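Local coordinates for protein probable zinc protease (Pseudomonas aeruginosa, PDB 4NNZ) that probably works as a zinc-dependent metallopeptidase of the M16 family, forming one subunit of a heterodimeric protease with its partner PA0371, at residues A[98-101]-A[102-106]; A[281-284]-A[285-289]; A[123-126]-A[127-130]. One frame throughout, in Å; residues are numbered along the deposited sequence.

Contact 1: A[98-101]-A[102-106]; sequences DRLP and VALEM
Val102 leans back over the carbonyl that opens its own helix: its CG1 methyl stands 3.2 Å from Arg99 O, put there by a first torsion (chi1 79°) that lodges the methyl between the backbone N and the carbonyl carbon. Arg99 holds the N-cap position, and its carbonyl is approached by two backbone donors, Val102 N and Ala103 N, both through weak hydrogen bonds. The same oxygen thus gathers two poor bonds and an apolar neighbour, while the aliphatic start of the Arg99 chain passes Val102 CG1 more distantly.

Pro101 shows why proline is tolerated so well in a first helical turn, where no earlier carbonyl of the helix awaits its missing N-H. Its carbonyl works normally, accepting Glu105 N at 3.1 Å from Pro101 O with the donor tilted out of the carbonyl plane. Glu105 CB lies against this oxygen too. The turn belongs to helix 100-112, which follows strand 89-96 of the six-stranded mixed sheet of this M16 chain; it packs against that sheet, touching strands 28-35 and 89-96, and also contacts helix 200-211. Pro101 meets the latter at Leu206 and Tyr210.

Leu100 supplies the buried side of the turn. With CG anti to the backbone N (chi1 175°), the chain swings toward its carbonyl side, and CD1 comes within 3.7 Å of Leu104 CG, the two leucines crossing at a slant. Leu104 CD2 is close behind, 4.0 Å from Leu100 CD1. Beneath this pair runs a straighter hydrogen bond, Leu104 N to Leu100 O at 3.0 Å, with an N-H...O angle of 166°. Leu100 also rests on Val29 and Leu104 on Ser31, both of strand 28-35, while Leu104 additionally meets Leu206.

Contact 2: A[281-284]-A[285-289]; sequences ARLA and SRLER
The short helix 282-288, which ends in a wide pi-type turn, illustrates how two turns of helix can carry two arginines and an apolar stripe at once, with a third arginine just after its end. Ala281 is its N-cap, and from the next residue Arg282 O receives Arg286 N at 2.9 Å. Leu283 O is doubly gripped: Leu287 N approaches from above the carbonyl plane at 2.8 Å, and Glu288 N lies in that plane at 3.1 Å. The latter bond spans five residues, as does the one from Arg289 N to Ala284 O, 2.8 Å long and nearly in line with the carbonyl, so the last turn is widened before Arg289 leaves helical geometry.

Arg282 and Arg286 run side by side, pointing the same way, with their guanidinium planes 41° apart. Arg286 is stretched out from CG to NE, and Arg282 CG lies over one face of its guanidinium, 3.9 Å from Arg286 NE. Bends at chi2 and chi3 then bring the Arg282 guanidinium beside that of Arg286. Arg282 NH1 and Arg286 NH2 come to 3.3 Å, a proximity of like charges that acids balance: Arg282 forms a salt bridge with Glu348, and Arg286 with Asp338. Arg289 folds back through its chi3 bend (-58°), placing one guanidinium face over Ala284 O, with Arg289 NH1 3.8 Å from Ala284 CB. A hydrogen bond to Tyr279 O and a cation-pi contact with the Tyr279 ring fix this group.

On the buried side, Leu283 CD2 meets Leu287 CD1 at 3.8 Å. Both leucines press on Leu332, and they reach Ala297 and Val294, respectively, so the apolar stripe rests on both helix 325-341 and strand 294-301, an outermost strand of the five-stranded sheet within this chain.

Contact 3: A[123-126]-A[127-130]; sequences SEIE and VIKE
Val127 sets its CB 3.3 Å from Glu124 O, one turn back, and the bent Glu124 chain runs alongside it until OE1 is 4.1 Å from Val127 CB. Glu124 OE1 also has a weak hydrogen bond with His55 NE2, on helix 49-56.

Ile128 follows, its N donating to Glu124 O at 3.0 Å (N-H...O 161°). Because its CG1 stands beside the backbone N, anti to the carbonyl carbon (chi1 -66°), the branch folds back over that same oxygen, and Ile128 CD1 reaches Ile125 CD1 at 4.2 Å. The side chain leans on Ala52 and His55 as well.

Lys129 bonds through its N to Ile125 O at 2.9 Å. Its chain, turned at chi3, runs beside Glu126 and brings NZ to 3.4 Å from Glu126 OE1 in a salt bridge whose hydrogen bond is weak; Glu126 OE2 is hardly farther from NZ. Glu130 completes the run with a bond from its N to Glu126 O at 2.8 Å, while its carboxylate leads away from segment 123-126 to a salt bridge with Arg133.

Chemically, helix 118-137 thus presents a mixed face, Val127 and Ile128 with the Glu124 carboxylate, to the helix bearing the HxxEH signature of M16 zinc peptidases, and its Glu126-Lys129 ion pair, held loosely, would be expected to contribute only modestly to helix stability.

From the N terminus the three contacts come in series, 98-106, then 123-130, then 281-289; none nests in or crosses another. Each joins neighbouring turns of a single helix, so none closes a long loop. Contacts 1 and 3 lie on consecutive helices in the insulinase-like part of the chain, centres about 30 Å apart: contact 1 ties its helix to the six-stranded sheet and helix 200-211, contact 3 ties its own to helix 49-56 and helix 166-171. Contact 2, in the part related to inactive M16 domains, ties its helix to the five-stranded sheet and helix 325-341. Its centre lies about 50 Å from that of contact 1, on the opposite side of the chain's centre.

Contact 1: A[98-101]-A[102-106]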
ATOM      1  N   ASP A  98      36.193  24.882 -13.289  1.00 58.46           N
ATOM      2  CA  ASP A  98      37.372  24.082 -13.409  1.00 61.24           C
ATOM      3  C   ASP A  98      37.347  22.931 -12.461  1.00 59.87           C
ATOM      4  O   ASP A  98      38.143  22.035 -12.562  1.00 63.74           O
ATOM      5  CB  ASP A  98      38.608  24.921 -13.174  1.00 67.89           C
ATOM      6  CG  ASP A  98      38.400  25.984 -12.133  1.00 80.26           C
ATOM      7  OD1 ASP A  98      37.536  26.885 -12.349  1.00 89.85           O
ATOM      8  OD2 ASP A  98      39.119  25.918 -11.119  1.00 76.08           O
ATOM      9  N   ARG A  99      36.418  22.955 -11.537  1.00 62.18           N
ATOM     10  CA  ARG A  99      36.355  21.946 -10.506  1.00 62.65           C
ATOM     11  C   ARG A  99      35.437  20.791 -10.866  1.00 56.60           C
ATOM     12  O   ARG A  99      35.198  19.922 -10.083  1.00 48.42           O
ATOM     13  CB  ARG A  99      35.957  22.579  -9.182  1.00 67.00           C
ATOM     14  CG  ARG A  99      37.084  22.729  -8.176  1.00 69.49           C
ATOM     15  CD  ARG A  99      38.410  23.070  -8.822  1.00 81.23           C
ATOM     16  NE  ARG A  99      39.547  22.955  -7.905  1.00 86.32           N
ATOM     17  CZ  ARG A  99      39.693  23.636  -6.769  1.00 85.09           C
ATOM     18  NH1 ARG A  99      38.782  24.508  -6.376  1.00 82.84           N
ATOM     19  NH2 ARG A  99      40.758  23.448  -6.019  1.00 82.05           N
ATOM     20  N   LEU A 100      34.941  20.786 -12.081  1.00 57.65           N
ATOM     21  CA  LEU A 100      33.967  19.805 -12.498  1.00 56.08           C
ATOM     22  C   LEU A 100      34.517  18.402 -12.425  1.00 58.84           C
ATOM     23  O   LEU A 100      33.811  17.475 -12.070  1.00 60.73           O
ATOM     24  CB  LEU A 100      33.492  20.110 -13.903  1.00 51.56           C
ATOM     25  CG  LEU A 100      32.561  19.108 -14.549  1.00 55.17           C
ATOM     26  CD1 LEU A 100      31.387  18.784 -13.662  1.00 59.25           C
ATOM     27  CD2 LEU A 100      32.066  19.581 -15.879  1.00 52.89           C
ATOM     28  N   PRO A 101      35.790  18.239 -12.718  1.00 61.38           N
ATOM     29  CA  PRO A 101      36.373  16.915 -12.748  1.00 60.67           C
ATOM     30  C   PRO A 101      36.288  16.255 -11.416  1.00 56.19           C
ATOM     31  O   PRO A 101      35.984  15.106 -11.333  1.00 55.74           O
ATOM     32  CB  PRO A 101      37.817  17.218 -13.043  1.00 58.61           C
ATOM     33  CG  PRO A 101      37.738  18.375 -13.942  1.00 62.45           C
ATOM     34  CD  PRO A 101      36.481  19.120 -13.649  1.00 61.22           C
ATOM     35  N   VAL A 102      36.509  17.002 -10.364  1.00 58.21           N
ATOM     36  CA  VAL A 102      36.442  16.421  -9.051  1.00 61.20           C
ATOM     37  C   VAL A 102      35.031  16.209  -8.541  1.00 59.34           C
ATOM     38  O   VAL A 102      34.794  15.357  -7.733  1.00 57.09           O
ATOM     39  CB  VAL A 102      37.265  17.208  -8.053  1.00 63.22           C
ATOM     40  CG1 VAL A 102      36.536  18.445  -7.607  1.00 66.81           C
ATOM     41  CG2 VAL A 102      37.558  16.342  -6.867  1.00 69.01           C
ATOM     42  N   ALA A 103      34.093  16.992  -9.027  1.00 59.51           N
ATOM     43  CA  ALA A 103      32.713  16.750  -8.716  1.00 60.72           C
ATOM     44  C   ALA A 103      32.221  15.471  -9.321  1.00 56.05           C
ATOM     45  O   ALA A 103      31.569  14.713  -8.676  1.00 53.70           O
ATOM     46  CB  ALA A 103      31.871  17.900  -9.197  1.00 59.42           C
ATOM     47  N   LEU A 104      32.545  15.235 -10.578  1.00 53.93           N
ATOM     48  CA  LEU A 104      32.114  14.040 -11.257  1.00 51.46           C
ATOM     49  C   LEU A 104      32.769  12.824 -10.693  1.00 51.95           C
ATOM     50  O   LEU A 104      32.218  11.780 -10.736  1.00 53.37           O
ATOM     51  CB  LEU A 104      32.432  14.106 -12.723  1.00 48.83           C
ATOM     52  CG  LEU A 104      31.730  15.091 -13.607  1.00 48.91           C
ATOM     53  CD1 LEU A 104      32.164  14.830 -15.017  1.00 49.25           C
ATOM     54  CD2 LEU A 104      30.235  14.952 -13.508  1.00 50.71           C
ATOM     55  N   GLU A 105      33.979  12.968 -10.211  1.00 55.95           N
ATOM     56  CA  GLU A 105      34.720  11.838  -9.725  1.00 62.29           C
ATOM     57  C   GLU A 105      34.114  11.307  -8.466  1.00 63.38           C
ATOM     58  O   GLU A 105      34.204  10.132  -8.199  1.00 67.93           O
ATOM     59  CB  GLU A 105      36.184  12.207  -9.497  1.00 67.66           C
ATOM     60  CG  GLU A 105      36.962  11.257  -8.605  1.00 77.57           C
ATOM     61  CD  GLU A 105      38.429  11.601  -8.508  1.00 89.74           C
ATOM     62  OE1 GLU A 105      38.794  12.468  -7.697  1.00 82.79           O
ATOM     63  OE2 GLU A 105      39.231  11.004  -9.241  1.00 93.89           O
ATOM     64  N   MET A 106      33.514  12.172  -7.677  1.00 62.30           N
ATOM     65  CA  MET A 106      33.021  11.758  -6.398  1.00 63.58           C
ATOM     66  C   MET A 106      31.561  11.386  -6.447  1.00 61.42           C
ATOM     67  O   MET A 106      31.056  10.802  -5.532  1.00 59.77           O
ATOM     68  CB  MET A 106      33.330  12.796  -5.353  1.00 67.17           C
ATOM     69  CG  MET A 106      32.278  13.841  -5.175  1.00 83.98           C
ATOM     70  SD  MET A 106      32.823  15.135  -4.058  1.00102.28           S
ATOM     71  CE  MET A 106      31.230  15.542  -3.361  1.00 95.65           C
TER

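Contact 2: A[281-284]-A[285-289]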
ATOM      1  N   ALA A 281      -8.053  35.221  -9.045  1.00 50.90           N
ATOM      2  CA  ALA A 281      -8.354  33.827  -9.216  1.00 50.00           C
ATOM      3  C   ALA A 281      -9.603  33.512  -8.429  1.00 48.77           C
ATOM      4  O   ALA A 281      -9.942  34.209  -7.512  1.00 43.50           O
ATOM      5  CB  ALA A 281      -7.214  32.984  -8.737  1.00 48.04           C
ATOM      6  N   ARG A 282     -10.283  32.454  -8.824  1.00 46.96           N
ATOM      7  CA  ARG A 282     -11.631  32.190  -8.380  1.00 47.33           C
ATOM      8  C   ARG A 282     -11.827  31.990  -6.906  1.00 43.33           C
ATOM      9  O   ARG A 282     -12.740  32.531  -6.342  1.00 41.61           O
ATOM     10  CB  ARG A 282     -12.147  30.959  -9.081  1.00 45.01           C
ATOM     11  CG  ARG A 282     -12.970  31.257 -10.280  1.00 50.30           C
ATOM     12  CD  ARG A 282     -12.301  30.842 -11.555  1.00 53.41           C
ATOM     13  NE  ARG A 282     -13.244  30.109 -12.354  1.00 64.38           N
ATOM     14  CZ  ARG A 282     -14.095  30.666 -13.186  1.00 66.06           C
ATOM     15  NH1 ARG A 282     -14.085  31.963 -13.361  1.00 66.29           N
ATOM     16  NH2 ARG A 282     -14.924  29.921 -13.862  1.00 66.26           N
ATOM     17  N   LEU A 283     -10.980  31.207  -6.291  1.00 41.61           N
ATOM     18  CA  LEU A 283     -11.164  30.940  -4.905  1.00 45.39           C
ATOM     19  C   LEU A 283     -11.025  32.179  -4.074  1.00 44.36           C
ATOM     20  O   LEU A 283     -11.759  32.359  -3.138  1.00 44.12           O
ATOM     21  CB  LEU A 283     -10.191  29.884  -4.436  1.00 48.25           C
ATOM     22  CG  LEU A 283     -10.413  28.489  -4.958  1.00 47.73           C
ATOM     23  CD1 LEU A 283      -9.337  27.577  -4.427  1.00 48.73           C
ATOM     24  CD2 LEU A 283     -11.775  28.027  -4.536  1.00 45.42           C
ATOM     25  N   ALA A 284     -10.054  33.010  -4.387  1.00 45.42           N
ATOM     26  CA  ALA A 284      -9.890  34.216  -3.622  1.00 46.64           C
ATOM     27  C   ALA A 284     -11.029  35.194  -3.757  1.00 43.00           C
ATOM     28  O   ALA A 284     -11.545  35.682  -2.782  1.00 42.03           O
ATOM     29  CB  ALA A 284      -8.594  34.887  -4.006  1.00 43.60           C
ATOM     30  N   SER A 285     -11.378  35.518  -4.980  1.00 45.24           N
ATOM     31  CA  SER A 285     -12.425  36.460  -5.194  1.00 47.44           C
ATOM     32  C   SER A 285     -13.736  35.952  -4.707  1.00 50.28           C
ATOM     33  O   SER A 285     -14.462  36.638  -4.035  1.00 57.17           O
ATOM     34  CB  SER A 285     -12.558  36.665  -6.664  1.00 45.67           C
ATOM     35  OG  SER A 285     -11.795  35.711  -7.307  1.00 49.55           O
ATOM     36  N   ARG A 286     -14.082  34.765  -5.135  1.00 49.10           N
ATOM     37  CA  ARG A 286     -15.305  34.161  -4.714  1.00 47.04           C
ATOM     38  C   ARG A 286     -15.469  33.680  -3.280  1.00 52.89           C
ATOM     39  O   ARG A 286     -16.514  33.869  -2.720  1.00 55.55           O
ATOM     40  CB  ARG A 286     -15.704  33.114  -5.707  1.00 44.71           C
ATOM     41  CG  ARG A 286     -15.670  33.650  -7.098  1.00 47.61           C
ATOM     42  CD  ARG A 286     -16.240  32.658  -8.064  1.00 51.82           C
ATOM     43  NE  ARG A 286     -16.219  33.184  -9.402  1.00 57.20           N
ATOM     44  CZ  ARG A 286     -16.742  32.587 -10.447  1.00 56.18           C
ATOM     45  NH1 ARG A 286     -17.339  31.438 -10.310  1.00 55.78           N
ATOM     46  NH2 ARG A 286     -16.664  33.155 -11.623  1.00 53.99           N
ATOM     47  N   LEU A 287     -14.487  32.991  -2.712  1.00 50.11           N
ATOM     48  CA  LEU A 287     -14.669  32.408  -1.392  1.00 49.14           C
ATOM     49  C   LEU A 287     -14.019  33.117  -0.237  1.00 49.02           C
ATOM     50  O   LEU A 287     -14.567  33.193   0.821  1.00 47.50           O
ATOM     51  CB  LEU A 287     -14.243  30.962  -1.398  1.00 47.38           C
ATOM     52  CG  LEU A 287     -15.024  30.138  -2.376  1.00 48.61           C
ATOM     53  CD1 LEU A 287     -14.686  28.682  -2.196  1.00 52.01           C
ATOM     54  CD2 LEU A 287     -16.498  30.360  -2.176  1.00 48.52           C
ATOM     55  N   GLU A 288     -12.803  33.576  -0.441  1.00 55.71           N
ATOM     56  CA  GLU A 288     -12.110  34.439   0.499  1.00 59.51           C
ATOM     57  C   GLU A 288     -12.683  35.835   0.639  1.00 60.58           C
ATOM     58  O   GLU A 288     -12.840  36.365   1.714  1.00 55.06           O
ATOM     59  CB  GLU A 288     -10.677  34.551   0.092  1.00 60.66           C
ATOM     60  CG  GLU A 288      -9.773  34.783   1.247  1.00 68.18           C
ATOM     61  CD  GLU A 288      -8.352  35.006   0.823  1.00 81.91           C
ATOM     62  OE1 GLU A 288      -7.807  34.193   0.062  1.00 81.18           O
ATOM     63  OE2 GLU A 288      -7.773  36.001   1.265  1.00 90.31           O
ATOM     64  N   ARG A 289     -12.872  36.465  -0.489  1.00 58.29           N
ATOM     65  CA  ARG A 289     -13.556  37.711  -0.535  1.00 62.07           C
ATOM     66  C   ARG A 289     -14.908  37.287  -1.001  1.00 61.95           C
ATOM     67  O   ARG A 289     -15.085  36.166  -1.327  1.00 60.15           O
ATOM     68  CB  ARG A 289     -12.878  38.627  -1.527  1.00 59.58           C
ATOM     69  CG  ARG A 289     -11.422  38.816  -1.219  1.00 57.83           C
ATOM     70  CD  ARG A 289     -10.820  40.002  -1.922  1.00 55.33           C
ATOM     71  NE  ARG A 289     -10.955  39.926  -3.359  1.00 55.32           N
ATOM     72  CZ  ARG A 289     -10.146  39.244  -4.139  1.00 54.69           C
ATOM     73  NH1 ARG A 289      -9.159  38.578  -3.607  1.00 54.75           N
ATOM     74  NH2 ARG A 289     -10.318  39.250  -5.437  1.00 50.96           N
TER

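Contact 3: A[123-126]-A[127-130]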
ATOM      1  N   SER A 123      24.040   4.496  14.340  1.00 53.57           N
ATOM      2  CA  SER A 123      23.752   5.868  14.698  1.00 56.95           C
ATOM      3  C   SER A 123      22.764   6.592  13.811  1.00 52.64           C
ATOM      4  O   SER A 123      21.909   7.274  14.295  1.00 54.82           O
ATOM      5  CB  SER A 123      25.027   6.674  14.873  1.00 58.46           C
ATOM      6  OG  SER A 123      25.360   7.347  13.698  1.00 61.41           O
ATOM      7  N   GLU A 124      22.908   6.459  12.512  1.00 49.61           N
ATOM      8  CA  GLU A 124      22.066   7.167  11.576  1.00 51.85           C
ATOM      9  C   GLU A 124      20.604   6.793  11.609  1.00 48.15           C
ATOM     10  O   GLU A 124      19.765   7.617  11.374  1.00 45.64           O
ATOM     11  CB  GLU A 124      22.607   7.063  10.175  1.00 54.81           C
ATOM     12  CG  GLU A 124      23.806   7.932   9.913  1.00 68.49           C
ATOM     13  CD  GLU A 124      23.551   9.415  10.103  1.00 82.51           C
ATOM     14  OE1 GLU A 124      22.486   9.913   9.698  1.00 82.94           O
ATOM     15  OE2 GLU A 124      24.436  10.102  10.644  1.00 81.54           O
ATOM     16  N   ILE A 125      20.313   5.546  11.863  1.00 44.66           N
ATOM     17  CA  ILE A 125      18.951   5.108  11.842  1.00 46.96           C
ATOM     18  C   ILE A 125      18.187   5.828  12.919  1.00 42.16           C
ATOM     19  O   ILE A 125      17.081   6.195  12.721  1.00 43.89           O
ATOM     20  CB  ILE A 125      18.815   3.566  11.846  1.00 45.37           C
ATOM     21  CG1 ILE A 125      17.468   3.136  11.305  1.00 46.50           C
ATOM     22  CG2 ILE A 125      18.958   3.008  13.219  1.00 47.64           C
ATOM     23  CD1 ILE A 125      17.250   3.428   9.858  1.00 44.65           C
ATOM     24  N   GLU A 126      18.810   6.062  14.048  1.00 42.07           N
ATOM     25  CA  GLU A 126      18.197   6.805  15.121  1.00 42.96           C
ATOM     26  C   GLU A 126      17.896   8.226  14.754  1.00 41.02           C
ATOM     27  O   GLU A 126      16.896   8.762  15.151  1.00 39.97           O
ATOM     28  CB  GLU A 126      19.062   6.782  16.349  1.00 43.39           C
ATOM     29  CG  GLU A 126      19.594   5.430  16.692  1.00 47.97           C
ATOM     30  CD  GLU A 126      18.539   4.522  17.224  1.00 51.51           C
ATOM     31  OE1 GLU A 126      17.564   5.028  17.763  1.00 60.53           O
ATOM     32  OE2 GLU A 126      18.682   3.307  17.095  1.00 50.03           O
ATOM     33  N   VAL A 127      18.779   8.832  13.996  1.00 38.19           N
ATOM     34  CA  VAL A 127      18.564  10.163  13.536  1.00 37.66           C
ATOM     35  C   VAL A 127      17.331  10.161  12.678  1.00 38.58           C
ATOM     36  O   VAL A 127      16.497  11.010  12.801  1.00 36.42           O
ATOM     37  CB  VAL A 127      19.750  10.614  12.670  1.00 38.92           C
ATOM     38  CG1 VAL A 127      19.470  11.886  11.924  1.00 39.85           C
ATOM     39  CG2 VAL A 127      20.996  10.773  13.479  1.00 38.45           C
ATOM     40  N   ILE A 128      17.233   9.200  11.786  1.00 41.16           N
ATOM     41  CA  ILE A 128      16.125   9.122  10.885  1.00 38.71           C
ATOM     42  C   ILE A 128      14.845   8.911  11.617  1.00 35.17           C
ATOM     43  O   ILE A 128      13.872   9.537  11.325  1.00 31.92           O
ATOM     44  CB  ILE A 128      16.355   8.000   9.898  1.00 40.03           C
ATOM     45  CG1 ILE A 128      17.525   8.347   9.029  1.00 43.08           C
ATOM     46  CG2 ILE A 128      15.167   7.805   9.004  1.00 41.15           C
ATOM     47  CD1 ILE A 128      18.024   7.189   8.227  1.00 45.22           C
ATOM     48  N   LYS A 129      14.860   8.021  12.574  1.00 35.02           N
ATOM     49  CA  LYS A 129      13.682   7.735  13.321  1.00 37.73           C
ATOM     50  C   LYS A 129      13.299   8.974  14.044  1.00 40.19           C
ATOM     51  O   LYS A 129      12.151   9.310  14.180  1.00 40.78           O
ATOM     52  CB  LYS A 129      13.981   6.671  14.334  1.00 41.80           C
ATOM     53  CG  LYS A 129      14.032   5.289  13.769  1.00 46.18           C
ATOM     54  CD  LYS A 129      13.997   4.278  14.871  1.00 49.70           C
ATOM     55  CE  LYS A 129      15.371   3.823  15.263  1.00 50.01           C
ATOM     56  NZ  LYS A 129      15.231   2.950  16.435  1.00 49.72           N
ATOM     57  N   GLU A 130      14.303   9.637  14.556  1.00 39.24           N
ATOM     58  CA  GLU A 130      14.093  10.843  15.273  1.00 39.13           C
ATOM     59  C   GLU A 130      13.512  11.888  14.370  1.00 38.59           C
ATOM     60  O   GLU A 130      12.603  12.559  14.730  1.00 37.85           O
ATOM     61  CB  GLU A 130      15.414  11.281  15.859  1.00 46.36           C
ATOM     62  CG  GLU A 130      15.421  12.645  16.476  1.00 49.29           C
ATOM     63  CD  GLU A 130      14.630  12.692  17.745  1.00 62.42           C
ATOM     64  OE1 GLU A 130      13.800  11.804  17.966  1.00 63.65           O
ATOM     65  OE2 GLU A 130      14.828  13.615  18.531  1.00 70.07           O
TER